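Local coordinates for immunity 23 family protein (PDB 5FFP) that probably protects the Burkholderia cell that makes it, as a CdiI immunity protein neutralising the toxin of a contact-dependent growth inhibition system, at residues I11-V16 against R149-K154; S40-L45 against S106-Y111; A65-I70 against Y76-N81; F113-D118 against K122-F127. All blocks are in the same frame, centred on the assembly; numbering follows the deposited sequence.

The four contacts tie together two antiparallel sheets and the helices packed on them. Contacts 1 and 2 both reach the sheet of strands 9-15, 26-33 and 36-44, with centres about 15 Å apart; they touch where Leu45 CD1 lies 3.6 Å from Ala15 N. Contact 2 leads on into strand 110-117, the first strand of the hairpin in contact 4 and an outermost strand of its sheet within the chain, and Tyr111 N probably hydrogen-bonds to Gly126 O across that hairpin. Contact 3 lies beside contact 4, with centres only about 8 Å apart, because its two helices pack on the hairpin. Contacts 1 and 3 sit on opposite sides of the chain's centre, about 29 Å between centres.

Contact 1. Residues I11-V16 against R149-K154; sequences IWCDAV and RDVLAK
Ile11 makes the first touch on Val151, strand side chain against helix side chain, the two crossing at about a right angle. Val151 CG2 lies 3.9 Å from Ile11 CD1 and equally 3.9 Å from Ile11 CB, so it rests against both the root and the end of the isoleucine. Two residues on, Cys13 faces the helix again and sets its SG 4.4 Å from Val151 CG1, a looser touch. Val151 thus serves both strand residues with different branches: CG1 stands anti to the backbone N (chi1 175°), while CG2 lies beside that N and turns to Ile11. No hydrogen bond joins the segments, and all three touching residues are buried. Val151 also meets Leu49 of helix 45-52 and Ser3 of strand 2-3, while Ile11 reaches Val147 and Val148 one turn earlier. This is the apolar helix-on-sheet packing of an alpha+beta fold, helix 143-154 lying against the antiparallel sheet through strand 9-15.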
loop_
_atom_site.group_PDB
_atom_site.type_symbol
_atom_site.label_atom_id
_atom_site.label_comp_id
_atom_site.label_asym_id
_atom_site.label_seq_id
_atom_site.Cartn_x
_atom_site.Cartn_y
_atom_site.Cartn_z
ATOM N N ILE A 11 17.138 -16.608 -14.492
ATOM C CA ILE A 11 15.725 -16.865 -14.710
ATOM C C ILE A 11 15.626 -17.988 -15.672
ATOM O O ILE A 11 16.253 -17.951 -16.742
ATOM C CB ILE A 11 15.012 -15.640 -15.317
ATOM C CG1 ILE A 11 15.244 -14.423 -14.403
ATOM C CG2 ILE A 11 13.502 -15.887 -15.419
ATOM C CD1 ILE A 11 14.653 -13.153 -14.924
ATOM N N TRP A 12 14.821 -18.979 -15.314
ATOM C CA TRP A 12 14.531 -20.092 -16.147
ATOM C C TRP A 12 13.037 -20.024 -16.501
ATOM O O TRP A 12 12.187 -20.039 -15.574
ATOM C CB TRP A 12 14.797 -21.352 -15.322
ATOM C CG TRP A 12 15.006 -22.618 -16.091
ATOM C CD1 TRP A 12 15.181 -22.749 -17.419
ATOM C CD2 TRP A 12 15.194 -23.914 -15.535
ATOM N NE1 TRP A 12 15.390 -24.068 -17.737
ATOM C CE2 TRP A 12 15.397 -24.796 -16.587
ATOM C CE3 TRP A 12 15.144 -24.424 -14.235
ATOM C CZ2 TRP A 12 15.562 -26.162 -16.396
ATOM C CZ3 TRP A 12 15.279 -25.808 -14.047
ATOM C CH2 TRP A 12 15.490 -26.643 -15.112
ATOM N N CYS A 13 12.693 -19.973 -17.793
ATOM C CA CYS A 13 11.277 -20.050 -18.181
ATOM C C CYS A 13 10.962 -20.754 -19.528
ATOM O O CYS A 13 11.808 -20.824 -20.448
ATOM C CB CYS A 13 10.644 -18.653 -18.104
ATOM S SG CYS A 13 11.406 -17.389 -19.132
ATOM N N ASP A 14 9.782 -21.389 -19.591
ATOM C CA ASP A 14 9.311 -22.014 -20.802
ATOM C C ASP A 14 7.784 -22.127 -20.789
ATOM O O ASP A 14 7.195 -22.500 -19.796
ATOM C CB ASP A 14 9.881 -23.435 -20.933
ATOM C CG ASP A 14 11.254 -23.481 -21.561
ATOM O OD1 ASP A 14 11.411 -23.060 -22.729
ATOM O OD2 ASP A 14 12.196 -23.923 -20.860
ATOM N N ALA A 15 7.187 -21.887 -21.935
ATOM C CA ALA A 15 5.832 -22.253 -22.250
ATOM C C ALA A 15 5.640 -23.772 -22.276
ATOM O O ALA A 15 6.553 -24.532 -22.657
ATOM C CB ALA A 15 5.479 -21.712 -23.643
ATOM N N VAL A 16 4.431 -24.217 -21.919
ATOM C CA VAL A 16 4.067 -25.583 -22.155
ATOM C C VAL A 16 3.082 -25.594 -23.295
ATOM O O VAL A 16 1.949 -25.079 -23.167
ATOM C CB VAL A 16 3.441 -26.210 -20.934
ATOM C CG1 VAL A 16 3.071 -27.649 -21.260
ATOM C CG2 VAL A 16 4.363 -26.142 -19.711
ATOM N N ARG A 149 16.773 -7.960 -18.520
ATOM C CA ARG A 149 16.802 -7.332 -19.831
ATOM C C ARG A 149 17.120 -8.363 -20.923
ATOM O O ARG A 149 16.591 -8.292 -22.038
ATOM C CB ARG A 149 17.806 -6.176 -19.835
ATOM C CG ARG A 149 17.460 -5.071 -20.826
ATOM C CD ARG A 149 18.322 -3.825 -20.644
ATOM N NE ARG A 149 17.853 -2.906 -19.591
ATOM C CZ ARG A 149 18.382 -2.743 -18.365
ATOM N NH1 ARG A 149 17.845 -1.832 -17.538
ATOM N NH2 ARG A 149 19.435 -3.475 -17.947
ATOM N N ASP A 150 17.971 -9.330 -20.579
ATOM C CA ASP A 150 18.328 -10.419 -21.482
ATOM C C ASP A 150 17.104 -11.294 -21.749
ATOM O O ASP A 150 16.807 -11.636 -22.900
ATOM C CB ASP A 150 19.461 -11.248 -20.854
ATOM C CG ASP A 150 20.122 -12.215 -21.828
ATOM O OD1 ASP A 150 20.078 -11.999 -23.070
ATOM O OD2 ASP A 150 20.728 -13.203 -21.327
ATOM N N VAL A 151 16.390 -11.668 -20.691
ATOM C CA VAL A 151 15.168 -12.452 -20.881
ATOM C C VAL A 151 14.172 -11.756 -21.824
ATOM O O VAL A 151 13.556 -12.391 -22.656
ATOM C CB VAL A 151 14.493 -12.777 -19.549
ATOM C CG1 VAL A 151 13.169 -13.468 -19.797
ATOM C CG2 VAL A 151 15.369 -13.699 -18.733
ATOM N N LEU A 152 14.046 -10.444 -21.707
ATOM C CA LEU A 152 13.124 -9.687 -22.574
ATOM C C LEU A 152 13.601 -9.607 -24.009
ATOM O O LEU A 152 12.796 -9.637 -24.933
ATOM C CB LEU A 152 12.910 -8.279 -22.034
ATOM C CG LEU A 152 12.287 -8.259 -20.641
ATOM C CD1 LEU A 152 12.390 -6.859 -20.031
ATOM C CD2 LEU A 152 10.855 -8.758 -20.692
ATOM N N ALA A 153 14.913 -9.489 -24.190
ATOM C CA ALA A 153 15.497 -9.461 -25.531
ATOM C C ALA A 153 15.290 -10.782 -26.273
ATOM O O ALA A 153 15.023 -10.768 -27.467
ATOM C CB ALA A 153 16.985 -9.130 -25.459
ATOM N N LYS A 154 15.415 -11.906 -25.567
ATOM C CA LYS A 154 15.428 -13.227 -26.210
ATOM C C LYS A 154 14.045 -13.817 -26.544
ATOM O O LYS A 154 13.951 -14.829 -27.242
ATOM C CB LYS A 154 16.207 -14.232 -25.342
ATOM C CG LYS A 154 17.716 -14.015 -25.344
ATOM C CD LYS A 154 18.418 -14.780 -24.231
ATOM C CE LYS A 154 17.924 -16.242 -24.074
ATOM N NZ LYS A 154 18.615 -17.067 -23.029
#

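Contact 2. Residues S40-L45 against S106-Y111; sequences SSNSTL and SDEGYY
Glu108 and Ser40 meet where a helix end and a corner of the chain come close: a Schellman motif, with Gly109 at positive phi as its C-prime residue, ends helix 103-108, and Ser40 heads an ST turn. Asn42 N donates to Ser40 OG at 2.9 Å, with a bent N-H...O angle of 134°. The hydroxyl sits anti to its own backbone N (chi1 163°), which puts OG beside the carbonyl carbon, toward the backbone N two residues on. Glu108 stretches beyond CG and brings its carboxylate alongside the serine, OE1 3.7 Å from Ser40 CB and OE2 3.8 Å from Ser40 OG. Asn42 crosses the glutamate at about a right angle, amide and carboxylate planes 89° apart. Glu108 OE1 also lies at the edge of the Tyr110 ring, in its plane. Tyr111 OH is hydrogen-bonded to Gly90 O of the second subunit. No hydrogen bond crosses between the segments; the carboxylate meets Ser40 by van der Waals contact alone, a polar but loosely held junction.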
loop_
_atom_site.group_PDB
_atom_site.type_symbol
_atom_site.label_atom_id
_atom_site.label_comp_id
_atom_site.label_asym_id
_atom_site.label_seq_id
_atom_site.Cartn_x
_atom_site.Cartn_y
_atom_site.Cartn_z
ATOM N N SER A 40 7.375 -21.609 -10.281
ATOM C CA SER A 40 5.940 -21.739 -10.368
ATOM C C SER A 40 5.622 -22.304 -11.711
ATOM O O SER A 40 6.223 -21.907 -12.692
ATOM C CB SER A 40 5.277 -20.345 -10.289
ATOM O OG SER A 40 3.968 -20.417 -10.748
ATOM N N SER A 41 4.656 -23.217 -11.755
ATOM C CA SER A 41 4.164 -23.700 -13.005
ATOM C C SER A 41 2.826 -23.043 -13.333
ATOM O O SER A 41 1.972 -23.672 -13.948
ATOM C CB SER A 41 3.992 -25.205 -12.942
ATOM O OG SER A 41 3.037 -25.557 -11.951
ATOM N N ASN A 42 2.681 -21.789 -12.936
ATOM C CA ASN A 42 1.431 -21.041 -12.979
ATOM C C ASN A 42 1.582 -19.746 -13.739
ATOM O O ASN A 42 0.733 -18.861 -13.613
ATOM C CB ASN A 42 0.968 -20.619 -11.571
ATOM C CG ASN A 42 0.528 -21.784 -10.725
ATOM O OD1 ASN A 42 0.123 -22.822 -11.251
ATOM N ND2 ASN A 42 0.573 -21.621 -9.416
ATOM N N SER A 43 2.635 -19.618 -14.540
ATOM C CA SER A 43 2.937 -18.340 -15.153
ATOM C C SER A 43 2.340 -18.220 -16.522
ATOM O O SER A 43 2.228 -19.220 -17.203
ATOM C CB SER A 43 4.432 -18.172 -15.255
ATOM O OG SER A 43 4.801 -17.159 -16.202
ATOM N N THR A 44 1.952 -16.991 -16.909
ATOM C CA THR A 44 1.683 -16.616 -18.285
ATOM C C THR A 44 2.793 -15.653 -18.624
ATOM O O THR A 44 2.865 -14.533 -18.095
ATOM C CB THR A 44 0.311 -15.911 -18.487
ATOM O OG1 THR A 44 -0.762 -16.778 -18.107
ATOM C CG2 THR A 44 0.115 -15.523 -19.966
ATOM N N LEU A 45 3.687 -16.088 -19.488
ATOM C CA LEU A 45 4.985 -15.469 -19.581
ATOM C C LEU A 45 4.911 -14.082 -20.174
ATOM O O LEU A 45 5.692 -13.209 -19.791
ATOM C CB LEU A 45 5.955 -16.324 -20.386
ATOM C CG LEU A 45 6.040 -17.798 -20.026
ATOM C CD1 LEU A 45 7.014 -18.444 -20.980
ATOM C CD2 LEU A 45 6.495 -18.024 -18.597
ATOM N N SER A 106 5.314 -14.048 -6.716
ATOM C CA SER A 106 4.522 -13.348 -5.676
ATOM C C SER A 106 3.203 -14.003 -5.343
ATOM O O SER A 106 2.796 -14.058 -4.181
ATOM C CB SER A 106 4.118 -11.956 -6.176
ATOM O OG SER A 106 5.228 -11.125 -6.410
ATOM N N ASP A 107 2.502 -14.440 -6.382
ATOM C CA ASP A 107 1.164 -14.940 -6.206
ATOM C C ASP A 107 1.165 -16.280 -5.487
ATOM O O ASP A 107 0.192 -16.641 -4.832
ATOM C CB ASP A 107 0.418 -14.978 -7.554
ATOM C CG ASP A 107 -0.169 -13.576 -7.949
ATOM O OD1 ASP A 107 0.197 -12.567 -7.308
ATOM O OD2 ASP A 107 -0.991 -13.496 -8.900
ATOM N N GLU A 108 2.260 -17.016 -5.601
ATOM C CA GLU A 108 2.453 -18.213 -4.793
ATOM C C GLU A 108 2.924 -17.880 -3.378
ATOM O O GLU A 108 2.721 -18.660 -2.457
ATOM C CB GLU A 108 3.485 -19.127 -5.432
ATOM C CG GLU A 108 2.932 -19.967 -6.549
ATOM C CD GLU A 108 3.874 -21.091 -6.874
ATOM O OE1 GLU A 108 5.092 -20.902 -6.630
ATOM O OE2 GLU A 108 3.401 -22.146 -7.367
ATOM N N GLY A 109 3.599 -16.752 -3.213
ATOM C CA GLY A 109 4.084 -16.354 -1.902
ATOM C C GLY A 109 5.575 -16.231 -1.772
ATOM O O GLY A 109 6.099 -16.248 -0.657
ATOM N N TYR A 110 6.272 -16.120 -2.895
ATOM C CA TYR A 110 7.705 -15.889 -2.861
ATOM C C TYR A 110 7.893 -14.416 -3.027
ATOM O O TYR A 110 7.521 -13.838 -4.038
ATOM C CB TYR A 110 8.421 -16.663 -3.949
ATOM C CG TYR A 110 8.378 -18.182 -3.779
ATOM C CD1 TYR A 110 9.244 -18.830 -2.903
ATOM C CD2 TYR A 110 7.511 -18.977 -4.543
ATOM C CE1 TYR A 110 9.230 -20.214 -2.769
ATOM C CE2 TYR A 110 7.489 -20.371 -4.419
ATOM C CZ TYR A 110 8.341 -20.983 -3.533
ATOM O OH TYR A 110 8.326 -22.359 -3.387
ATOM N N TYR A 111 8.459 -13.799 -2.002
ATOM C CA TYR A 111 8.720 -12.373 -2.017
ATOM C C TYR A 111 10.211 -12.194 -2.118
ATOM O O TYR A 111 10.963 -12.696 -1.285
ATOM C CB TYR A 111 8.123 -11.725 -0.773
ATOM C CG TYR A 111 6.598 -11.702 -0.865
ATOM C CD1 TYR A 111 5.955 -10.777 -1.679
ATOM C CD2 TYR A 111 5.820 -12.643 -0.201
ATOM C CE1 TYR A 111 4.578 -10.778 -1.814
ATOM C CE2 TYR A 111 4.433 -12.640 -0.324
ATOM C CZ TYR A 111 3.820 -11.702 -1.133
ATOM O OH TYR A 111 2.442 -11.670 -1.272
#

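Contact 3. Residues A65-I70 against Y76-N81; sequences AELFHI and YRELCN
Leu67 sends a different methyl to each of two residues on the facing helix. The tight part is apolar: Leu67 CD1 lies 3.7 Å from Leu79 CD2, and both leucines are buried. Beneath them, Leu67 also meets Val115 and Leu79 meets Phe113, both on strand 110-117. The other methyl, Leu67 CD2, rests 3.8 Å from Glu78 CG and close to Glu78 CB, the two side chains crossing at about a right angle. Glu78 starts with CG anti to its backbone N (chi1 173°) and then bends at chi2 (50°), which leaves its aliphatic root against the leucine while the carboxylate takes Arg82 as salt-bridge partner.

The polar side of the contact is the looser one. Glu66 and Glu78 hold their carboxylates apart, with 5.9 Å from Glu66 OE1 to Glu78 OE2, a like-charge approach that the arginine probably eases. No hydrogen bond crosses between the segments. Away from the facing side chains, each helix bonds within itself, His69 ND1 donating to Ala65 O at 3.1 Å and Asn81 ND2 to Arg77 O at 3.1 Å. Two consecutive helices, 65-69 and 72-83, joined by a short link, thus pack side chain to side chain and lie together on the face of the sheet that carries Val115 and Phe113.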
loop_
_atom_site.group_PDB
_atom_site.type_symbol
_atom_site.label_atom_id
_atom_site.label_comp_id
_atom_site.label_asym_id
_atom_site.label_seq_id
_atom_site.Cartn_x
_atom_site.Cartn_y
_atom_site.Cartn_z
ATOM N N ALA A 65 21.404 0.939 2.670
ATOM C CA ALA A 65 22.599 0.524 3.386
ATOM C C ALA A 65 22.258 -0.343 4.580
ATOM O O ALA A 65 22.952 -1.314 4.876
ATOM C CB ALA A 65 23.384 1.747 3.828
ATOM N N GLU A 66 21.173 -0.007 5.257
ATOM C CA GLU A 66 20.787 -0.743 6.443
ATOM C C GLU A 66 20.453 -2.175 6.052
ATOM O O GLU A 66 21.047 -3.129 6.567
ATOM C CB GLU A 66 19.588 -0.067 7.116
ATOM C CG GLU A 66 19.335 -0.521 8.550
ATOM C CD GLU A 66 17.865 -0.802 8.846
ATOM O OE1 GLU A 66 16.985 -0.566 7.974
ATOM O OE2 GLU A 66 17.585 -1.289 9.962
ATOM N N LEU A 67 19.537 -2.305 5.092
ATOM C CA LEU A 67 18.991 -3.601 4.684
ATOM C C LEU A 67 20.066 -4.491 4.091
ATOM O O LEU A 67 19.997 -5.724 4.211
ATOM C CB LEU A 67 17.872 -3.411 3.656
ATOM C CG LEU A 67 16.612 -2.697 4.159
ATOM C CD1 LEU A 67 15.709 -2.300 2.996
ATOM C CD2 LEU A 67 15.873 -3.579 5.160
ATOM N N PHE A 68 21.031 -3.867 3.417
ATOM C CA PHE A 68 22.182 -4.599 2.896
ATOM C C PHE A 68 22.960 -5.267 4.020
ATOM O O PHE A 68 23.299 -6.444 3.920
ATOM C CB PHE A 68 23.113 -3.684 2.094
ATOM C CG PHE A 68 24.031 -4.433 1.190
ATOM C CD1 PHE A 68 25.177 -5.029 1.692
ATOM C CD2 PHE A 68 23.731 -4.587 -0.153
ATOM C CE1 PHE A 68 26.019 -5.752 0.872
ATOM C CE2 PHE A 68 24.564 -5.311 -0.984
ATOM C CZ PHE A 68 25.715 -5.893 -0.467
ATOM N N HIS A 69 23.213 -4.522 5.092
ATOM C CA HIS A 69 24.150 -4.958 6.129
ATOM C C HIS A 69 23.542 -5.718 7.304
ATOM O O HIS A 69 24.279 -6.322 8.083
ATOM C CB HIS A 69 24.973 -3.766 6.639
ATOM C CG HIS A 69 26.001 -3.304 5.654
ATOM N ND1 HIS A 69 25.902 -2.114 4.968
ATOM C CD2 HIS A 69 27.123 -3.910 5.195
ATOM C CE1 HIS A 69 26.932 -1.991 4.150
ATOM N NE2 HIS A 69 27.687 -3.068 4.267
ATOM N N ILE A 70 22.220 -5.717 7.436
ATOM C CA ILE A 70 21.593 -6.429 8.549
ATOM C C ILE A 70 21.358 -7.882 8.141
ATOM O O ILE A 70 21.781 -8.303 7.079
ATOM C CB ILE A 70 20.308 -5.724 9.046
ATOM C CG1 ILE A 70 19.209 -5.753 7.981
ATOM C CG2 ILE A 70 20.616 -4.287 9.463
ATOM C CD1 ILE A 70 17.931 -5.085 8.430
ATOM N N TYR A 76 14.201 -9.151 5.470
ATOM C CA TYR A 76 12.975 -9.680 4.871
ATOM C C TYR A 76 11.712 -9.277 5.640
ATOM O O TYR A 76 10.679 -9.020 5.035
ATOM C CB TYR A 76 13.053 -11.199 4.780
ATOM C CG TYR A 76 11.849 -11.858 4.137
ATOM C CD1 TYR A 76 11.651 -11.794 2.767
ATOM C CD2 TYR A 76 10.925 -12.554 4.901
ATOM C CE1 TYR A 76 10.560 -12.406 2.174
ATOM C CE2 TYR A 76 9.831 -13.163 4.324
ATOM C CZ TYR A 76 9.646 -13.080 2.962
ATOM O OH TYR A 76 8.562 -13.693 2.376
ATOM N N ARG A 77 11.804 -9.229 6.964
ATOM C CA ARG A 77 10.689 -8.798 7.804
ATOM C C ARG A 77 10.416 -7.321 7.615
ATOM O O ARG A 77 9.274 -6.909 7.522
ATOM C CB ARG A 77 10.990 -9.059 9.277
ATOM C CG ARG A 77 9.816 -8.776 10.202
ATOM C CD ARG A 77 9.966 -9.485 11.544
ATOM N NE ARG A 77 11.190 -9.078 12.243
ATOM C CZ ARG A 77 12.283 -9.827 12.416
ATOM N NH1 ARG A 77 12.350 -11.072 11.945
ATOM N NH2 ARG A 77 13.324 -9.324 13.072
ATOM N N GLU A 78 11.475 -6.524 7.574
ATOM C CA GLU A 78 11.344 -5.090 7.353
ATOM C C GLU A 78 10.797 -4.784 5.943
ATOM O O GLU A 78 10.057 -3.825 5.748
ATOM C CB GLU A 78 12.698 -4.404 7.597
ATOM C CG GLU A 78 12.794 -2.920 7.240
ATOM C CD GLU A 78 11.668 -2.075 7.816
ATOM O OE1 GLU A 78 11.221 -2.349 8.955
ATOM O OE2 GLU A 78 11.219 -1.128 7.118
ATOM N N LEU A 79 11.161 -5.594 4.958
ATOM C CA LEU A 79 10.744 -5.339 3.581
ATOM C C LEU A 79 9.283 -5.720 3.370
ATOM O O LEU A 79 8.555 -5.068 2.611
ATOM C CB LEU A 79 11.646 -6.110 2.627
ATOM C CG LEU A 79 13.025 -5.466 2.467
ATOM C CD1 LEU A 79 14.046 -6.500 2.008
ATOM C CD2 LEU A 79 12.946 -4.300 1.493
ATOM N N CYS A 80 8.883 -6.800 4.046
ATOM C CA CYS A 80 7.497 -7.238 4.119
ATOM C C CYS A 80 6.648 -6.261 4.952
ATOM O O CYS A 80 5.455 -6.120 4.714
ATOM C CB CYS A 80 7.430 -8.653 4.702
ATOM S SG CYS A 80 8.175 -9.917 3.639
ATOM N N ASN A 81 7.259 -5.608 5.939
ATOM C CA ASN A 81 6.614 -4.501 6.639
ATOM C C ASN A 81 6.305 -3.339 5.721
ATOM O O ASN A 81 5.232 -2.770 5.799
ATOM C CB ASN A 81 7.477 -3.975 7.780
ATOM C CG ASN A 81 6.994 -4.436 9.125
ATOM O OD1 ASN A 81 6.433 -3.651 9.895
ATOM N ND2 ASN A 81 7.173 -5.721 9.410
#

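Contact 4. Residues F113-D118 against K122-F127; sequences FLVEYD and KLIYGF
Leu114 holds its CG anti to the backbone N (chi1 -166°), whereas Leu123 across from it places CG beside its own N (chi1 -77°); these turns help bring Leu114 CD1 to 3.9 Å from Leu123 CD2. They are a non-hydrogen-bonded pair, flanked by two hydrogen-bonded ones. Phe113 N donates to Ile124 O at 2.7 Å and Ile124 N returns a bond to Phe113 O at 2.8 Å; Val115 N reaches Lys122 O at 2.9 Å, in the carbonyl plane, and Lys122 N reaches Val115 O at 2.7 Å. Between these rungs, Leu123 CA makes a CA-H...O contact with Phe113 O at 3.2 Å. The strands run antiparallel with their directions 149° apart, a clear twist.

The face opposite the Leu114-Leu123 pair carries Phe113, Val115, Lys122 and Ile124. There Val115 CG2 approaches Ile124 CD1 at 4.2 Å, a looser fit than the leucine pair, and the Phe113 ring turns an edge to Ile124 O, close to its plane. Lys122 stretches out fully and carries its ammonium away from the pair to a salt bridge with Glu136, with Phe68 as a cation-pi partner. Strand 135-140 extends the sheet beyond 120-127; Phe144 of helix 143-154 packs on Leu114 and Leu123, while helices 65-69 and 72-83 lie on the side of Phe113, Val115 and Ile124.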
loop_
_atom_site.group_PDB
_atom_site.type_symbol
_atom_site.label_atom_id
_atom_site.label_comp_id
_atom_site.label_asym_id
_atom_site.label_seq_id
_atom_site.Cartn_x
_atom_site.Cartn_y
_atom_site.Cartn_z
ATOM N N PHE A 113 13.396 -9.546 -2.991
ATOM C CA PHE A 113 13.685 -8.132 -2.966
ATOM C C PHE A 113 15.099 -7.868 -3.449
ATOM O O PHE A 113 15.984 -8.688 -3.240
ATOM C CB PHE A 113 13.506 -7.580 -1.550
ATOM C CG PHE A 113 12.114 -7.764 -0.974
ATOM C CD1 PHE A 113 11.093 -6.855 -1.254
ATOM C CD2 PHE A 113 11.847 -8.812 -0.107
ATOM C CE1 PHE A 113 9.824 -7.009 -0.716
ATOM C CE2 PHE A 113 10.588 -8.976 0.447
ATOM C CZ PHE A 113 9.571 -8.069 0.145
ATOM N N LEU A 114 15.298 -6.722 -4.095
ATOM C CA LEU A 114 16.609 -6.265 -4.493
ATOM C C LEU A 114 17.048 -5.095 -3.594
ATOM O O LEU A 114 16.327 -4.094 -3.472
ATOM C CB LEU A 114 16.566 -5.801 -5.936
ATOM C CG LEU A 114 17.910 -5.598 -6.647
ATOM C CD1 LEU A 114 18.705 -6.886 -6.703
ATOM C CD2 LEU A 114 17.693 -5.063 -8.054
ATOM N N VAL A 115 18.227 -5.216 -2.980
ATOM C CA VAL A 115 18.859 -4.106 -2.251
ATOM C C VAL A 115 20.270 -3.895 -2.806
ATOM O O VAL A 115 21.064 -4.838 -2.885
ATOM C CB VAL A 115 18.982 -4.424 -0.743
ATOM C CG1 VAL A 115 19.767 -3.338 -0.017
ATOM C CG2 VAL A 115 17.617 -4.612 -0.098
ATOM N N GLU A 116 20.591 -2.657 -3.174
ATOM C CA GLU A 116 21.896 -2.344 -3.729
ATOM C C GLU A 116 22.745 -1.625 -2.672
ATOM O O GLU A 116 22.203 -0.983 -1.775
ATOM C CB GLU A 116 21.755 -1.465 -4.976
ATOM C CG GLU A 116 21.030 -2.127 -6.140
ATOM C CD GLU A 116 20.864 -1.167 -7.324
ATOM O OE1 GLU A 116 21.132 0.041 -7.145
ATOM O OE2 GLU A 116 20.500 -1.596 -8.434
ATOM N N TYR A 117 24.070 -1.780 -2.764
ATOM C CA TYR A 117 24.993 -1.012 -1.965
ATOM C C TYR A 117 26.241 -0.725 -2.773
ATOM O O TYR A 117 26.952 -1.646 -3.174
ATOM C CB TYR A 117 25.381 -1.723 -0.662
ATOM C CG TYR A 117 26.357 -0.909 0.181
ATOM C CD1 TYR A 117 25.903 0.123 0.989
ATOM C CD2 TYR A 117 27.729 -1.162 0.148
ATOM C CE1 TYR A 117 26.780 0.882 1.751
ATOM C CE2 TYR A 117 28.622 -0.409 0.905
ATOM C CZ TYR A 117 28.139 0.610 1.707
ATOM O OH TYR A 117 28.982 1.360 2.475
ATOM N N ASP A 118 26.502 0.552 -3.002
ATOM C CA ASP A 118 27.676 0.957 -3.722
ATOM C C ASP A 118 27.725 0.192 -5.060
ATOM O O ASP A 118 26.953 0.523 -5.965
ATOM C CB ASP A 118 28.916 0.760 -2.821
ATOM C CG ASP A 118 30.108 1.558 -3.293
ATOM O OD1 ASP A 118 31.236 1.019 -3.278
ATOM O OD2 ASP A 118 29.913 2.735 -3.672
ATOM N N LYS A 122 22.035 -7.332 -3.270
ATOM C CA LYS A 122 21.520 -8.523 -2.621
ATOM C C LYS A 122 20.098 -8.819 -3.081
ATOM O O LYS A 122 19.246 -7.938 -3.070
ATOM C CB LYS A 122 21.492 -8.327 -1.115
ATOM C CG LYS A 122 22.816 -8.570 -0.457
ATOM C CD LYS A 122 22.715 -8.354 1.030
ATOM C CE LYS A 122 24.055 -8.657 1.662
ATOM N NZ LYS A 122 24.082 -8.402 3.129
ATOM N N LEU A 123 19.855 -10.052 -3.492
ATOM C CA LEU A 123 18.507 -10.571 -3.543
ATOM C C LEU A 123 18.213 -11.135 -2.183
ATOM O O LEU A 123 18.985 -11.934 -1.657
ATOM C CB LEU A 123 18.364 -11.676 -4.563
ATOM C CG LEU A 123 18.276 -11.254 -6.017
ATOM C CD1 LEU A 123 18.200 -12.504 -6.868
ATOM C CD2 LEU A 123 17.055 -10.375 -6.233
ATOM N N ILE A 124 17.097 -10.710 -1.613
ATOM C CA ILE A 124 16.677 -11.171 -0.304
ATOM C C ILE A 124 15.294 -11.769 -0.513
ATOM O O ILE A 124 14.384 -11.084 -0.951
ATOM C CB ILE A 124 16.629 -9.988 0.699
ATOM C CG1 ILE A 124 17.988 -9.273 0.703
ATOM C CG2 ILE A 124 16.205 -10.460 2.099
ATOM C CD1 ILE A 124 18.190 -8.253 1.812
ATOM N N TYR A 125 15.149 -13.037 -0.180
ATOM C CA TYR A 125 13.972 -13.806 -0.525
ATOM C C TYR A 125 13.525 -14.632 0.660
ATOM O O TYR A 125 14.313 -14.968 1.560
ATOM C CB TYR A 125 14.303 -14.748 -1.673
ATOM C CG TYR A 125 15.422 -15.733 -1.339
ATOM C CD1 TYR A 125 15.135 -16.948 -0.713
ATOM C CD2 TYR A 125 16.757 -15.448 -1.646
ATOM C CE1 TYR A 125 16.134 -17.834 -0.390
ATOM C CE2 TYR A 125 17.766 -16.348 -1.329
ATOM C CZ TYR A 125 17.447 -17.526 -0.687
ATOM O OH TYR A 125 18.409 -18.444 -0.354
ATOM N N GLY A 126 12.247 -14.956 0.654
ATOM C CA GLY A 126 11.661 -15.892 1.608
ATOM C C GLY A 126 10.259 -16.239 1.139
ATOM O O GLY A 126 9.803 -15.752 0.111
ATOM N N PHE A 127 9.579 -17.086 1.893
ATOM C CA PHE A 127 8.224 -17.502 1.564
ATOM C C PHE A 127 7.263 -16.927 2.608
ATOM O O PHE A 127 7.390 -17.229 3.789
ATOM C CB PHE A 127 8.144 -19.032 1.533
ATOM C CG PHE A 127 6.766 -19.566 1.222
ATOM C CD1 PHE A 127 6.220 -19.415 -0.044
ATOM C CD2 PHE A 127 6.018 -20.228 2.192
ATOM C CE1 PHE A 127 4.957 -19.910 -0.331
ATOM C CE2 PHE A 127 4.757 -20.725 1.913
ATOM C CZ PHE A 127 4.225 -20.569 0.650
#